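Local coordinates for inosine-uridine preferring nucleoside hydrolase (Gardnerella vaginalis 315-A, PDB 6BA1), which is a calcium-binding alpha/beta protein of the nucleoside hydrolase family, built on a mixed, mostly parallel beta sheet flanked by helices, at residues 48-52 / 64-68; 155-159 / 171-175; 192-198 / 294-300. All coordinates share one frame; numbering follows the deposited sequence.

Interaction 1 of 3, residues 48-52 / 64-68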
loop_
_atom_site.group_PDB
_atom_site.type_symbol
_atom_site.label_atom_id
_atom_site.label_comp_id
_atom_site.label_asym_id
_atom_site.label_seq_id
_atom_site.Cartn_x
_atom_site.Cartn_y
_atom_site.Cartn_z
ATOM N N VAL A 48 -24.833 -5.559 -21.694
ATOM C CA VAL A 48 -25.987 -6.433 -21.574
ATOM C C VAL A 48 -26.148 -7.362 -22.794
ATOM O O VAL A 48 -26.382 -8.565 -22.616
ATOM C CB VAL A 48 -27.280 -5.624 -21.312
ATOM C CG1 VAL A 48 -28.528 -6.509 -21.377
ATOM C CG2 VAL A 48 -27.178 -4.914 -19.964
ATOM N N ARG A 49 -26.026 -6.817 -24.013
ATOM C CA ARG A 49 -26.117 -7.641 -25.236
ATOM C C ARG A 49 -25.133 -8.806 -25.207
ATOM O O ARG A 49 -25.477 -9.937 -25.573
ATOM C CB ARG A 49 -25.843 -6.824 -26.503
ATOM C CG ARG A 49 -26.202 -7.577 -27.793
ATOM C CD ARG A 49 -25.354 -7.182 -28.994
ATOM N NE ARG A 49 -24.046 -7.849 -29.074
ATOM C CZ ARG A 49 -23.832 -9.134 -29.394
ATOM N NH1 ARG A 49 -24.833 -9.968 -29.645
ATOM N NH2 ARG A 49 -22.597 -9.606 -29.445
ATOM N N ASN A 50 -23.913 -8.505 -24.774
ATOM C CA ASN A 50 -22.833 -9.482 -24.720
ATOM C C ASN A 50 -23.120 -10.518 -23.645
ATOM O O ASN A 50 -23.031 -11.722 -23.897
ATOM C CB ASN A 50 -21.493 -8.778 -24.448
ATOM C CG ASN A 50 -21.143 -7.753 -25.519
ATOM O OD1 ASN A 50 -21.858 -7.603 -26.522
ATOM N ND2 ASN A 50 -20.048 -7.042 -25.313
ATOM N N ALA A 51 -23.493 -10.039 -22.456
ATOM C CA ALA A 51 -23.827 -10.909 -21.324
ATOM C C ALA A 51 -24.879 -11.954 -21.691
ATOM O O ALA A 51 -24.688 -13.145 -21.437
ATOM C CB ALA A 51 -24.298 -10.077 -20.145
ATOM N N LEU A 52 -25.974 -11.499 -22.303
ATOM C CA LEU A 52 -27.055 -12.387 -22.734
ATOM C C LEU A 52 -26.560 -13.390 -23.769
ATOM O O LEU A 52 -26.730 -14.597 -23.592
ATOM C CB LEU A 52 -28.221 -11.585 -23.312
ATOM C CG LEU A 52 -29.012 -10.699 -22.344
ATOM C CD1 LEU A 52 -29.752 -9.600 -23.104
ATOM C CD2 LEU A 52 -29.981 -11.531 -21.501
ATOM N N LYS A 64 -30.141 -14.420 -15.705
ATOM C CA LYS A 64 -30.973 -13.253 -15.961
ATOM C C LYS A 64 -30.101 -12.007 -15.882
ATOM O O LYS A 64 -29.470 -11.751 -14.853
ATOM C CB LYS A 64 -32.108 -13.172 -14.945
ATOM C CG LYS A 64 -32.878 -14.476 -14.804
ATOM C CD LYS A 64 -34.235 -14.322 -14.135
ATOM C CE LYS A 64 -34.650 -15.582 -13.342
ATOM N NZ LYS A 64 -36.093 -15.852 -13.523
ATOM N N VAL A 65 -30.060 -11.241 -16.967
ATOM C CA VAL A 65 -29.201 -10.060 -17.064
ATOM C C VAL A 65 -29.999 -8.800 -16.730
ATOM O O VAL A 65 -30.968 -8.479 -17.410
ATOM C CB VAL A 65 -28.599 -9.941 -18.478
ATOM C CG1 VAL A 65 -27.757 -8.682 -18.612
ATOM C CG2 VAL A 65 -27.778 -11.188 -18.794
ATOM N N TYR A 66 -29.580 -8.089 -15.686
ATOM C CA TYR A 66 -30.259 -6.871 -15.236
ATOM C C TYR A 66 -29.522 -5.638 -15.743
ATOM O O TYR A 66 -28.406 -5.728 -16.238
ATOM C CB TYR A 66 -30.390 -6.864 -13.713
ATOM C CG TYR A 66 -31.194 -8.040 -13.204
ATOM C CD1 TYR A 66 -32.542 -7.912 -12.895
ATOM C CD2 TYR A 66 -30.606 -9.295 -13.052
ATOM C CE1 TYR A 66 -33.280 -9.000 -12.430
ATOM C CE2 TYR A 66 -31.329 -10.384 -12.596
ATOM C CZ TYR A 66 -32.664 -10.237 -12.286
ATOM O OH TYR A 66 -33.374 -11.327 -11.830
ATOM N N LYS A 67 -30.167 -4.486 -15.611
ATOM C CA LYS A 67 -29.751 -3.257 -16.263
ATOM C C LYS A 67 -29.360 -2.217 -15.206
ATOM O O LYS A 67 -30.222 -1.654 -14.529
ATOM C CB LYS A 67 -30.902 -2.749 -17.153
ATOM C CG LYS A 67 -30.559 -2.579 -18.627
ATOM C CD LYS A 67 -31.819 -2.487 -19.473
ATOM C CE LYS A 67 -31.500 -2.362 -20.950
ATOM N NZ LYS A 67 -32.713 -2.038 -21.753
ATOM N N GLY A 68 -28.058 -1.998 -15.038
ATOM C CA GLY A 68 -27.542 -0.972 -14.127
ATOM C C GLY A 68 -27.479 0.411 -14.760
ATOM O O GLY A 68 -28.180 0.685 -15.716
#

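Interaction 2 of 3, residues 155-159 / 171-175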
loop_
_atom_site.group_PDB
_atom_site.type_symbol
_atom_site.label_atom_id
_atom_site.label_comp_id
_atom_site.label_asym_id
_atom_site.label_seq_id
_atom_site.Cartn_x
_atom_site.Cartn_y
_atom_site.Cartn_z
ATOM N N LEU A 155 -14.549 -7.544 -5.189
ATOM C CA LEU A 155 -14.378 -6.781 -6.433
ATOM C C LEU A 155 -13.031 -7.008 -7.096
ATOM O O LEU A 155 -12.097 -7.496 -6.465
ATOM C CB LEU A 155 -14.564 -5.285 -6.166
ATOM C CG LEU A 155 -13.441 -4.557 -5.414
ATOM C CD1 LEU A 155 -12.534 -3.776 -6.362
ATOM C CD2 LEU A 155 -13.997 -3.625 -4.352
ATOM N N MET A 156 -12.961 -6.655 -8.377
ATOM C CA MET A 156 -11.698 -6.499 -9.095
ATOM C C MET A 156 -11.572 -5.023 -9.417
ATOM O O MET A 156 -12.461 -4.430 -10.027
ATOM C CB MET A 156 -11.639 -7.380 -10.355
ATOM C CG MET A 156 -11.012 -6.762 -11.613
ATOM S SD MET A 156 -9.373 -6.014 -11.440
ATOM C CE MET A 156 -9.290 -5.033 -12.950
ATOM N N GLY A 157 -10.456 -4.445 -8.997
ATOM C CA GLY A 157 -10.192 -3.025 -9.168
ATOM C C GLY A 157 -9.185 -2.484 -8.166
ATOM O O GLY A 157 -8.853 -3.146 -7.181
ATOM N N GLY A 158 -8.708 -1.276 -8.432
ATOM C CA GLY A 158 -7.738 -0.600 -7.571
ATOM C C GLY A 158 -6.318 -1.131 -7.655
ATOM O O GLY A 158 -6.028 -2.105 -8.361
ATOM N N ALA A 159 -5.439 -0.439 -6.930
ATOM C CA ALA A 159 -4.050 -0.850 -6.740
ATOM C C ALA A 159 -3.562 -0.218 -5.443
ATOM O O ALA A 159 -3.517 1.006 -5.344
ATOM C CB ALA A 159 -3.189 -0.407 -7.904
ATOM N N GLU A 171 -6.555 2.793 -10.971
ATOM C CA GLU A 171 -6.854 1.648 -11.824
ATOM C C GLU A 171 -8.209 1.845 -12.524
ATOM O O GLU A 171 -9.116 2.462 -11.964
ATOM C CB GLU A 171 -6.826 0.365 -10.991
ATOM C CG GLU A 171 -7.167 -0.924 -11.733
ATOM C CD GLU A 171 -8.659 -1.138 -11.959
ATOM O OE1 GLU A 171 -9.476 -0.641 -11.140
ATOM O OE2 GLU A 171 -9.026 -1.784 -12.972
ATOM N N ALA A 172 -8.338 1.293 -13.736
ATOM C CA ALA A 172 -9.496 1.495 -14.635
ATOM C C ALA A 172 -10.891 1.512 -13.980
ATOM O O ALA A 172 -11.566 2.541 -14.004
ATOM C CB ALA A 172 -9.457 0.468 -15.754
ATOM N N ASN A 173 -11.318 0.373 -13.420
ATOM C CA ASN A 173 -12.650 0.250 -12.800
ATOM C C ASN A 173 -12.906 1.298 -11.682
ATOM O O ASN A 173 -14.031 1.805 -11.537
ATOM C CB ASN A 173 -12.879 -1.185 -12.272
ATOM C CG ASN A 173 -12.946 -2.236 -13.394
ATOM O OD1 ASN A 173 -13.501 -1.989 -14.478
ATOM N ND2 ASN A 173 -12.387 -3.414 -13.135
ATOM N N ILE A 174 -11.866 1.647 -10.931
ATOM C CA ILE A 174 -11.966 2.697 -9.919
ATOM C C ILE A 174 -11.939 4.074 -10.584
ATOM O O ILE A 174 -12.672 4.973 -10.186
ATOM C CB ILE A 174 -10.823 2.604 -8.872
ATOM C CG1 ILE A 174 -10.828 1.233 -8.179
ATOM C CG2 ILE A 174 -10.946 3.722 -7.829
ATOM C CD1 ILE A 174 -11.942 1.026 -7.178
ATOM N N SER A 175 -11.084 4.228 -11.593
ATOM C CA SER A 175 -10.954 5.478 -12.352
ATOM C C SER A 175 -12.278 5.982 -12.914
ATOM O O SER A 175 -12.545 7.179 -12.865
ATOM C CB SER A 175 -9.939 5.316 -13.486
ATOM O OG SER A 175 -9.991 6.407 -14.389
#

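Interaction 3 of 3, residues 192-198 / 294-300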
loop_
_atom_site.group_PDB
_atom_site.type_symbol
_atom_site.label_atom_id
_atom_site.label_comp_id
_atom_site.label_asym_id
_atom_site.label_seq_id
_atom_site.Cartn_x
_atom_site.Cartn_y
_atom_site.Cartn_z
ATOM N N THR A 192 -13.621 -7.495 -0.381
ATOM C CA THR A 192 -12.281 -8.008 -0.628
ATOM C C THR A 192 -11.818 -7.421 -1.953
ATOM O O THR A 192 -12.316 -7.791 -3.002
ATOM C CB THR A 192 -12.258 -9.550 -0.707
ATOM O OG1 THR A 192 -12.639 -10.098 0.557
ATOM C CG2 THR A 192 -10.872 -10.075 -1.082
ATOM N N MET A 193 -10.884 -6.480 -1.897
ATOM C CA MET A 193 -10.350 -5.861 -3.109
ATOM C C MET A 193 -9.311 -6.774 -3.736
ATOM O O MET A 193 -8.378 -7.181 -3.065
ATOM C CB MET A 193 -9.728 -4.504 -2.790
ATOM C CG MET A 193 -9.150 -3.787 -4.001
ATOM S SD MET A 193 -8.444 -2.205 -3.538
ATOM C CE MET A 193 -6.915 -2.254 -4.469
ATOM N N ILE A 194 -9.484 -7.089 -5.017
ATOM C CA ILE A 194 -8.485 -7.827 -5.784
ATOM C C ILE A 194 -7.982 -6.904 -6.881
ATOM O O ILE A 194 -8.548 -6.842 -7.969
ATOM C CB ILE A 194 -9.050 -9.173 -6.272
ATOM C CG1 ILE A 194 -9.116 -10.113 -5.073
ATOM C CG2 ILE A 194 -8.177 -9.814 -7.351
ATOM C CD1 ILE A 194 -10.241 -11.092 -5.139
ATOM N N GLY A 195 -6.919 -6.174 -6.549
ATOM C CA GLY A 195 -6.357 -5.147 -7.415
ATOM C C GLY A 195 -5.157 -5.614 -8.206
ATOM O O GLY A 195 -4.818 -6.798 -8.200
ATOM N N LEU A 196 -4.509 -4.654 -8.856
ATOM C CA LEU A 196 -3.406 -4.917 -9.778
ATOM C C LEU A 196 -2.233 -5.611 -9.098
ATOM O O LEU A 196 -1.614 -6.493 -9.692
ATOM C CB LEU A 196 -2.908 -3.611 -10.414
ATOM C CG LEU A 196 -3.900 -2.826 -11.267
ATOM C CD1 LEU A 196 -3.188 -1.619 -11.875
ATOM C CD2 LEU A 196 -4.559 -3.720 -12.359
ATOM N N ASP A 197 -1.945 -5.201 -7.855
ATOM C CA ASP A 197 -0.929 -5.857 -7.008
ATOM C C ASP A 197 -0.990 -7.393 -6.984
ATOM O O ASP A 197 0.024 -8.050 -6.733
ATOM C CB ASP A 197 -0.894 -5.295 -5.563
ATOM C CG ASP A 197 -2.239 -4.751 -5.088
ATOM O OD1 ASP A 197 -2.239 -3.622 -4.544
ATOM O OD2 ASP A 197 -3.277 -5.430 -5.264
ATOM N N VAL A 198 -2.170 -7.947 -7.241
ATOM C CA VAL A 198 -2.349 -9.387 -7.404
ATOM C C VAL A 198 -2.641 -9.806 -8.865
ATOM O O VAL A 198 -2.102 -10.821 -9.320
ATOM C CB VAL A 198 -3.399 -9.891 -6.374
ATOM C CG1 VAL A 198 -4.146 -11.125 -6.839
ATOM C CG2 VAL A 198 -2.722 -10.149 -5.033
ATOM N N MET A 294 -12.572 -4.195 5.328
ATOM C CA MET A 294 -12.235 -4.912 4.099
ATOM C C MET A 294 -10.782 -5.371 4.058
ATOM O O MET A 294 -10.003 -5.010 4.920
ATOM C CB MET A 294 -12.607 -4.073 2.867
ATOM C CG MET A 294 -12.000 -2.706 2.757
ATOM S SD MET A 294 -12.700 -1.819 1.340
ATOM C CE MET A 294 -11.804 -2.571 -0.023
ATOM N N GLN A 295 -10.454 -6.192 3.064
ATOM C CA GLN A 295 -9.148 -6.845 2.956
ATOM C C GLN A 295 -8.621 -6.709 1.537
ATOM O O GLN A 295 -9.335 -7.017 0.599
ATOM C CB GLN A 295 -9.260 -8.329 3.320
ATOM C CG GLN A 295 -10.238 -8.627 4.449
ATOM C CD GLN A 295 -10.112 -10.041 4.981
ATOM O OE1 GLN A 295 -9.814 -10.975 4.225
ATOM N NE2 GLN A 295 -10.332 -10.206 6.291
ATOM N N VAL A 296 -7.383 -6.236 1.380
ATOM C CA VAL A 296 -6.784 -6.065 0.056
ATOM C C VAL A 296 -5.826 -7.210 -0.228
ATOM O O VAL A 296 -5.033 -7.589 0.620
ATOM C CB VAL A 296 -6.040 -4.727 -0.093
ATOM C CG1 VAL A 296 -5.496 -4.577 -1.510
ATOM C CG2 VAL A 296 -6.967 -3.563 0.255
ATOM N N ALA A 297 -5.911 -7.738 -1.439
ATOM C CA ALA A 297 -5.115 -8.871 -1.852
ATOM C C ALA A 297 -3.741 -8.374 -2.206
ATOM O O ALA A 297 -3.613 -7.413 -2.964
ATOM C CB ALA A 297 -5.748 -9.541 -3.059
ATOM N N VAL A 298 -2.724 -9.024 -1.646
ATOM C CA VAL A 298 -1.320 -8.682 -1.907
ATOM C C VAL A 298 -0.497 -9.843 -2.474
ATOM O O VAL A 298 0.400 -9.617 -3.297
ATOM C CB VAL A 298 -0.626 -8.151 -0.639
ATOM C CG1 VAL A 298 0.670 -7.448 -1.018
ATOM C CG2 VAL A 298 -1.546 -7.203 0.133
ATOM N N GLY A 299 -0.773 -11.067 -2.021
ATOM C CA GLY A 299 -0.169 -12.285 -2.572
ATOM C C GLY A 299 -1.203 -13.176 -3.224
ATOM O O GLY A 299 -2.391 -13.063 -2.926
ATOM N N VAL A 300 -0.749 -14.072 -4.096
ATOM C CA VAL A 300 -1.641 -14.946 -4.862
ATOM C C VAL A 300 -0.925 -16.222 -5.331
ATOM O O VAL A 300 0.255 -16.189 -5.680
ATOM C CB VAL A 300 -2.261 -14.184 -6.066
ATOM C CG1 VAL A 300 -1.188 -13.541 -6.943
ATOM C CG2 VAL A 300 -3.163 -15.091 -6.901
#

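Interaction 1 of 3, residues 48-52 / 64-68
Val-65 packs its two methyls against Val-48, Ala-51 and Leu-52 in a purely apolar helix-on-strand contact, in which helix 44-57 lies over the edge strand 64-67 within the unit strand 31-37, helix 44-57, strand 64-67. This is a beta-alpha-beta crossover. The helix segment runs nearly antiparallel to the strand segment, at 172°, with 8.8 Å between their axes. The branches of Val-65 divide the work. CG1 lies anti to the backbone N (chi1 177°) and meets Val-48 CG1 at 3.6 Å, the two side chains lying alongside in opposite senses. CG2 lies beside the backbone N, where it meets Leu-52 CD2 at 3.5 Å. Ala-51 sits between these two meetings, its CB 3.9 Å from Val-65 CG2 and nearly as close to the other methyl. Leu-52 does not start out aimed at the strand; its far end swings in and puts CD2 over the valine, with CG close behind. At the margin, Val-48 CG2 reaches Lys-67 CG at 4.3 Å, touching the aliphatic stem of that lysine. No hydrogen bond joins the two segments. On the sheet's other face Tyr-66 stacks its ring on Phe-113, while the backbone of strand 64-67 bonds to Ile-35 and Gly-37 of the inner strand 31-37. From the helix, Asn-50 ND2 gives hydrogen bonds to Thr-13 O and Asn-91 O in nearby loops.

Interaction 2 of 3, residues 155-159 / 171-175
Glu-171 caps the N-terminus of helix 172-176 and at the same time takes hold of Gly-158, in the turn that leaves the C-terminal end of strand 152-156. Gly-158 N donates to Glu-171 OE1 at 2.9 Å, fairly straight at 156°, and meets the oxygen from above the carboxylate plane. The other oxygen, OE2, accepts Asn-173 N at 3.2 Å, again from above the plane, and OE1 has a second, weak bond from Ile-174 N at 3.3 Å. Both carboxylate oxygens are thus held by backbone N-H groups, which fixes the rotation of the group. The glutamate chain gets there by a bend at chi2 (-79°), which folds its end back over the first turn of the helix it precedes.

The strand-to-loop junction at 155-159 is a turn through Gly-157 and Gly-158 at the C-terminal ends of the parallel strands of the mixed sheet, where the calcium ion also lies. Gly-157 has a phi of 157°; at its backbone angles a CB would be jammed against the preceding carbonyl O, so the conformation calls for glycine. Its CA lies beside Glu-171 OE1, and Ile-174 lays CG1 alongside Gly-158 N. One residue back, Met-156 O accepts Asn-173 ND2 at 3.3 Å. That donor stands above the carbonyl plane, not along a lone pair, and the bond is bent. Met-156 curls at chi2 and brings CE 3.3 Å from Glu-171 OE2 and 3.5 Å from Asn-173 ND2, its chain running across that of the asparagine. The side chain of Asn-173 lies about 4 Å from the calcium ion and touches Asp-12, one of the metal's ligands, while Met-156 packs on another, Asp-248, on helix 247-256.

Interaction 3 of 3, residues 192-198 / 294-300
Met-193 reaches out from strand 191-194 on the face it shares with Val-296 of strand 295-300. Its CB meets Met-294 CE at 4.0 Å. CG continues anti to the backbone N (chi1 -180°), and from there the chain extends alongside Val-296, with CG passing close to Gly-157 O. After the sulfur the chain bends at chi3, and CE comes to 4.0 Å from Val-296 CG1 and also packs beside Ala-159 N.

Beneath this the two strands pair in parallel. Met-193 N donates to Gln-295 O at 3.0 Å and Ala-297 N to Met-193 O at 3.0 Å, so within these segments Met-193 both gives and takes a backbone bond; Gln-295 is also backbone-bonded to Val-191. On the other face Ile-194 CG1 lies 4.0 Å from Ala-297 CB. Past the strand, Val-198 of the following helix spreads over the C-terminal half of strand 295-300: CG2 rests 3.7 Å from Ala-297 CB, and CG1 meets Val-300 CB at 3.7 Å. Asp-197 OD1 accepts hydrogen bonds from Leu-160 N and Thr-161 N.

Strand 295-300 lies between 191-194 and strand 261-265, antiparallel to it and the outermost of the sheet within this chain, against which Val-298 and Gly-299 form a classic beta bulge. Helix 247-256 covers Ile-194 and Val-198 through Leu-250, and Leu-264 of the second subunit packs on Val-298.

All three contacts reach one mixed sheet, but at different places. Interaction 1 lies at one edge strand, its centre 21 Å from that of interaction 2 and 27 Å from that of interaction 3, on the opposite side of the chain's centre. It is buried and wholly apolar. Interaction 2 is also buried, yet largely polar, and lies beside the calcium ion. Interaction 3 is partly buried, combines backbone pairing with apolar packing, and comes within reach of the second subunit. Interactions 2 and 3 touch directly: neighbouring strands 152-156 and 191-194 bring Leu-155 O and Ile-194 N to 3.0 Å, probably a hydrogen bond.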